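Local atomic coordinates of glucanase (Clostridium thermocellum, PDB entry 5GXX), a protein that probably hydrolyses internal beta-1,4-glucosidic bonds of cellulose as a family 9 endoglucanase of the cellulosome, joining a catalytic domain to a cellulose-binding module. Residues E43-G47 / Y98-R104; V145-A149 / Y171-A175. The protein carries 1 engineered substitution. All blocks are in the same frame, centred on the assembly; numbering follows the deposited sequence.

The two contacts lie in the family 9 catalytic domain, an (alpha/alpha)6 barrel in this family, with their centres 14 Å apart. Interaction 1 sets a loop against the end of helix 85-101, and interaction 2 pairs helices 142-158 and 162-178. They meet at Tyr171 of interaction 2, whose OH probably hydrogen-bonds Leu99 O of interaction 1 at 2.7 Å, while Met148 CE packs 3.8 Å from Leu99 O. Segment 43-47 runs almost directly into the DAGDH motif, which in this family probably carries the catalytic base. On the side of interaction 2, Gly146 lies about 9 Å from the calcium ion bound by Ser195, Gly196, Asp199, Glu200 and Asp246.

Interaction 1: residues E43-G47 / Y98-R104; sequences EVLGG and YLVACDR
Glu43 and Arg104 close one end of this contact with a salt bridge whose direct bond is weak: Arg104 NH2 reaches Glu43 OE2 over 3.4 Å, the carboxylate and guanidinium planes being turned 66° apart. Water 1 reinforces it, accepting from Arg104 NE at 2.7 Å and donating to Glu43 OE2. Near the guanidinium plane, NH1 of Arg104 is shared between Ala101 O at 3.0 Å and Asp103 O at 2.9 Å. All three nitrogens thus have a partner, and the arginine folds back over the main-chain carbonyls at the C-terminal end of helix 85-101. This loop-to-helix packing belongs to the family 9 catalytic domain, in which the 43-47 loop leads toward the DAGDH motif. Val44 fills the middle of the contact. With CG1 anti to the backbone N (chi1 -176°), that methyl lies 3.5 Å from Tyr98 CD2 and also touches the Ala101 methyl. Leu45 O meets the Tyr98 ring at its edge, and Gly47 CA comes within 3.5 Å of Tyr98 CB, the glycine backbone lying against the base of the ring. Lys56 NZ serves the carbonyls of Val44 and Gly46, and Asn58 takes the Tyr98 hydroxyl.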
loop_
_atom_site.group_PDB
_atom_site.type_symbol
_atom_site.label_atom_id
_atom_site.label_comp_id
_atom_site.label_asym_id
_atom_site.label_seq_id
_atom_site.Cartn_x
_atom_site.Cartn_y
_atom_site.Cartn_z
ATOM N N GLU A 43 8.111 -27.907 -20.414
ATOM C CA GLU A 43 8.861 -29.161 -20.461
ATOM C C GLU A 43 8.700 -29.909 -21.785
ATOM O O GLU A 43 9.639 -30.527 -22.284
ATOM C CB GLU A 43 8.446 -30.054 -19.292
ATOM C CG GLU A 43 9.135 -31.428 -19.245
ATOM C CD GLU A 43 10.616 -31.336 -18.897
ATOM O OE1 GLU A 43 11.050 -30.282 -18.385
ATOM O OE2 GLU A 43 11.356 -32.314 -19.145
ATOM N N VAL A 44 7.486 -29.858 -22.333
ATOM C CA VAL A 44 7.219 -30.357 -23.677
ATOM C C VAL A 44 6.628 -29.205 -24.480
ATOM O O VAL A 44 5.654 -28.568 -24.062
ATOM C CB VAL A 44 6.220 -31.526 -23.677
ATOM C CG1 VAL A 44 6.044 -32.078 -25.083
ATOM C CG2 VAL A 44 6.689 -32.621 -22.727
ATOM N N LEU A 45 7.230 -28.951 -25.636
ATOM C CA LEU A 45 6.851 -27.815 -26.467
ATOM C C LEU A 45 5.722 -28.164 -27.423
ATOM O O LEU A 45 5.459 -29.329 -27.692
ATOM C CB LEU A 45 8.068 -27.326 -27.249
ATOM C CG LEU A 45 9.233 -26.826 -26.395
ATOM C CD1 LEU A 45 10.424 -26.548 -27.299
ATOM C CD2 LEU A 45 8.804 -25.573 -25.657
ATOM N N GLY A 46 5.083 -27.123 -27.950
ATOM C CA GLY A 46 3.976 -27.266 -28.900
ATOM C C GLY A 46 2.684 -27.761 -28.284
ATOM O O GLY A 46 2.463 -27.612 -27.080
ATOM N N GLY A 47 1.852 -28.386 -29.116
ATOM C CA GLY A 47 0.538 -28.840 -28.671
ATOM C C GLY A 47 -0.411 -27.665 -28.500
ATOM O O GLY A 47 -0.092 -26.533 -28.881
ATOM N N TYR A 98 3.303 -33.195 -30.514
ATOM C CA TYR A 98 3.326 -32.999 -29.071
ATOM C C TYR A 98 3.102 -34.305 -28.311
ATOM O O TYR A 98 3.856 -34.569 -27.375
ATOM C CB TYR A 98 2.362 -31.879 -28.630
ATOM C CG TYR A 98 2.095 -31.840 -27.138
ATOM C CD1 TYR A 98 1.050 -32.573 -26.583
ATOM C CD2 TYR A 98 2.883 -31.082 -26.275
ATOM C CE1 TYR A 98 0.785 -32.541 -25.225
ATOM C CE2 TYR A 98 2.632 -31.048 -24.913
ATOM C CZ TYR A 98 1.591 -31.786 -24.394
ATOM O OH TYR A 98 1.317 -31.779 -23.043
ATOM N N LEU A 99 2.128 -35.122 -28.706
ATOM C CA LEU A 99 1.879 -36.365 -27.982
ATOM C C LEU A 99 3.102 -37.283 -28.040
ATOM O O LEU A 99 3.458 -37.898 -27.029
ATOM C CB LEU A 99 0.656 -37.103 -28.519
ATOM C CG LEU A 99 -0.665 -36.329 -28.458
ATOM C CD1 LEU A 99 -1.825 -37.204 -28.923
ATOM C CD2 LEU A 99 -0.902 -35.807 -27.041
ATOM N N VAL A 100 3.749 -37.342 -29.201
ATOM C CA VAL A 100 5.026 -38.058 -29.338
ATOM C C VAL A 100 6.106 -37.477 -28.424
ATOM O O VAL A 100 6.826 -38.237 -27.753
ATOM C CB VAL A 100 5.494 -38.123 -30.814
ATOM C CG1 VAL A 100 6.943 -38.668 -30.971
ATOM C CG2 VAL A 100 4.575 -39.031 -31.606
ATOM N N ALA A 101 6.196 -36.149 -28.373
ATOM C CA ALA A 101 7.218 -35.492 -27.562
ATOM C C ALA A 101 7.036 -35.695 -26.062
ATOM O O ALA A 101 7.975 -35.486 -25.288
ATOM C CB ALA A 101 7.343 -34.008 -27.921
ATOM N N CYS A 102 5.844 -36.122 -25.650
ATOM C CA CYS A 102 5.543 -36.392 -24.240
ATOM C C CYS A 102 6.081 -37.734 -23.728
ATOM O O CYS A 102 6.018 -37.991 -22.527
ATOM C CB CYS A 102 4.036 -36.415 -24.010
ATOM S SG CYS A 102 3.293 -34.765 -24.009
ATOM N N ASP A 103 6.592 -38.577 -24.620
ATOM C CA ASP A 103 7.082 -39.896 -24.233
ATOM C C ASP A 103 8.195 -39.817 -23.187
ATOM O O ASP A 103 9.155 -39.068 -23.368
ATOM C CB ASP A 103 7.623 -40.638 -25.460
ATOM C CG ASP A 103 8.136 -42.028 -25.136
ATOM O OD1 ASP A 103 7.512 -42.760 -24.338
ATOM O OD2 ASP A 103 9.180 -42.388 -25.720
ATOM N N ARG A 104 8.066 -40.593 -22.112
ATOM C CA ARG A 104 9.147 -40.753 -21.136
ATOM C C ARG A 104 9.371 -42.247 -20.872
ATOM O O ARG A 104 9.854 -42.636 -19.807
ATOM C CB ARG A 104 8.856 -39.977 -19.840
ATOM C CG ARG A 104 8.754 -38.446 -19.961
ATOM C CD ARG A 104 10.070 -37.821 -20.391
ATOM N NE ARG A 104 10.088 -36.363 -20.499
ATOM C CZ ARG A 104 9.827 -35.656 -21.601
ATOM N NH1 ARG A 104 9.463 -36.236 -22.749
ATOM N NH2 ARG A 104 9.926 -34.336 -21.534
HETATM O O HOH W 1 10.707 -35.132 -18.179
#

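Interaction 2: residues V145-A149 / Y171-A175; sequences VGQMA and YFELA
A methyl group pressed onto a main-chain carbonyl marks this helix pair: Val145 CG1 lies only 3.1 Å from Tyr171 O, an oxygen that already accepts the helical bond from Ala175 N. The valine rotamer brings this about, since CG1 sits anti to the backbone N (chi1 179°) and is directed at the neighbouring helix. The same methyl touches Tyr171 CB at 3.7 Å and reaches the side chains of Leu174 and Ala175. Such closeness suits two nearly antiparallel helices, 142-158 and 162-178, whose local axes approach to 8.0 Å at 157°. They are consecutive helices of the (alpha/alpha)6 barrel, and small residues line their interface: Ala175 CB rests 3.7 Å from Gly146 N, while Ala149 CB meets Phe172 N at 3.6 Å. Beside them Met148 makes a Met-aromatic contact, its SD 5.5 Å from the Tyr171 ring centroid and 31° off the ring normal, with CE bending round to Tyr171 CE2 at 3.7 Å. Phe172 sends its ring away from this pair, against helix 198-212. The Tyr171 hydroxyl finds its partner outside the two segments, at Leu99 O. Between them, methyl groups pack on side chains and main chain alike, so cohesion is probably van der Waals and depends on close approach.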
loop_
_atom_site.group_PDB
_atom_site.type_symbol
_atom_site.label_atom_id
_atom_site.label_comp_id
_atom_site.label_asym_id
_atom_site.label_seq_id
_atom_site.Cartn_x
_atom_site.Cartn_y
_atom_site.Cartn_z
ATOM N N VAL A 145 -3.141 -42.075 -21.225
ATOM C CA VAL A 145 -2.243 -42.745 -22.158
ATOM C C VAL A 145 -2.974 -43.496 -23.273
ATOM O O VAL A 145 -2.500 -43.537 -24.409
ATOM C CB VAL A 145 -1.261 -43.700 -21.414
ATOM C CG1 VAL A 145 -0.330 -44.439 -22.383
ATOM C CG2 VAL A 145 -0.407 -42.928 -20.402
ATOM N N GLY A 146 -4.129 -44.075 -22.958
ATOM C CA GLY A 146 -4.916 -44.796 -23.951
ATOM C C GLY A 146 -5.461 -43.841 -25.002
ATOM O O GLY A 146 -5.503 -44.156 -26.195
ATOM N N GLN A 147 -5.886 -42.666 -24.551
ATOM C CA GLN A 147 -6.365 -41.639 -25.485
ATOM C C GLN A 147 -5.245 -41.114 -26.375
ATOM O O GLN A 147 -5.436 -40.923 -27.580
ATOM C CB GLN A 147 -7.097 -40.495 -24.755
ATOM C CG GLN A 147 -7.845 -39.502 -25.660
ATOM C CD GLN A 147 -8.931 -40.144 -26.506
ATOM O OE1 GLN A 147 -8.868 -40.090 -27.733
ATOM N NE2 GLN A 147 -9.921 -40.758 -25.864
ATOM N N MET A 148 -4.057 -40.932 -25.802
ATOM C CA MET A 148 -2.909 -40.505 -26.599
ATOM C C MET A 148 -2.601 -41.576 -27.650
ATOM O O MET A 148 -2.306 -41.256 -28.802
ATOM C CB MET A 148 -1.686 -40.221 -25.716
ATOM C CG MET A 148 -1.877 -39.054 -24.746
ATOM S SD MET A 148 -0.615 -38.971 -23.440
ATOM C CE MET A 148 0.889 -38.712 -24.395
ATOM N N ALA A 149 -2.717 -42.846 -27.263
ATOM C CA ALA A 149 -2.506 -43.945 -28.201
ATOM C C ALA A 149 -3.512 -43.910 -29.349
ATOM O O ALA A 149 -3.135 -44.089 -30.505
ATOM C CB ALA A 149 -2.613 -45.282 -27.494
ATOM N N TYR A 171 2.223 -46.464 -26.474
ATOM C CA TYR A 171 1.303 -45.942 -25.479
ATOM C C TYR A 171 0.197 -46.938 -25.138
ATOM O O TYR A 171 -0.146 -47.102 -23.968
ATOM C CB TYR A 171 0.734 -44.590 -25.925
ATOM C CG TYR A 171 1.752 -43.473 -26.004
ATOM C CD1 TYR A 171 3.031 -43.591 -25.440
ATOM C CD2 TYR A 171 1.445 -42.280 -26.646
ATOM C CE1 TYR A 171 3.939 -42.540 -25.507
ATOM C CE2 TYR A 171 2.350 -41.233 -26.709
ATOM C CZ TYR A 171 3.599 -41.369 -26.149
ATOM O OH TYR A 171 4.482 -40.324 -26.242
ATOM N N PHE A 172 -0.308 -47.656 -26.139
ATOM C CA PHE A 172 -1.353 -48.623 -25.863
ATOM C C PHE A 172 -0.828 -49.741 -24.971
ATOM O O PHE A 172 -1.489 -50.147 -24.021
ATOM C CB PHE A 172 -1.991 -49.207 -27.121
ATOM C CG PHE A 172 -2.931 -50.331 -26.804
ATOM C CD1 PHE A 172 -4.220 -50.077 -26.340
ATOM C CD2 PHE A 172 -2.509 -51.644 -26.894
ATOM C CE1 PHE A 172 -5.072 -51.120 -26.006
ATOM C CE2 PHE A 172 -3.355 -52.696 -26.562
ATOM C CZ PHE A 172 -4.637 -52.438 -26.105
ATOM N N GLU A 173 0.379 -50.212 -25.263
ATOM C CA GLU A 173 0.937 -51.273 -24.445
ATOM C C GLU A 173 1.084 -50.844 -22.986
ATOM O O GLU A 173 0.822 -51.650 -22.084
ATOM C CB GLU A 173 2.260 -51.761 -25.046
ATOM C CG GLU A 173 2.060 -52.595 -26.304
ATOM C CD GLU A 173 3.299 -52.670 -27.186
ATOM O OE1 GLU A 173 4.404 -52.292 -26.729
ATOM O OE2 GLU A 173 3.174 -53.109 -28.353
ATOM N N LEU A 174 1.521 -49.602 -22.769
ATOM C CA LEU A 174 1.716 -49.049 -21.430
ATOM C C LEU A 174 0.376 -48.904 -20.736
ATOM O O LEU A 174 0.210 -49.264 -19.578
ATOM C CB LEU A 174 2.425 -47.690 -21.472
ATOM C CG LEU A 174 2.503 -46.876 -20.172
ATOM C CD1 LEU A 174 3.275 -47.641 -19.108
ATOM C CD2 LEU A 174 3.108 -45.488 -20.360
ATOM N N ALA A 175 -0.591 -48.356 -21.455
ATOM C CA ALA A 175 -1.902 -48.135 -20.870
ATOM C C ALA A 175 -2.561 -49.448 -20.487
ATOM O O ALA A 175 -3.190 -49.558 -19.435
ATOM C CB ALA A 175 -2.771 -47.373 -21.856
#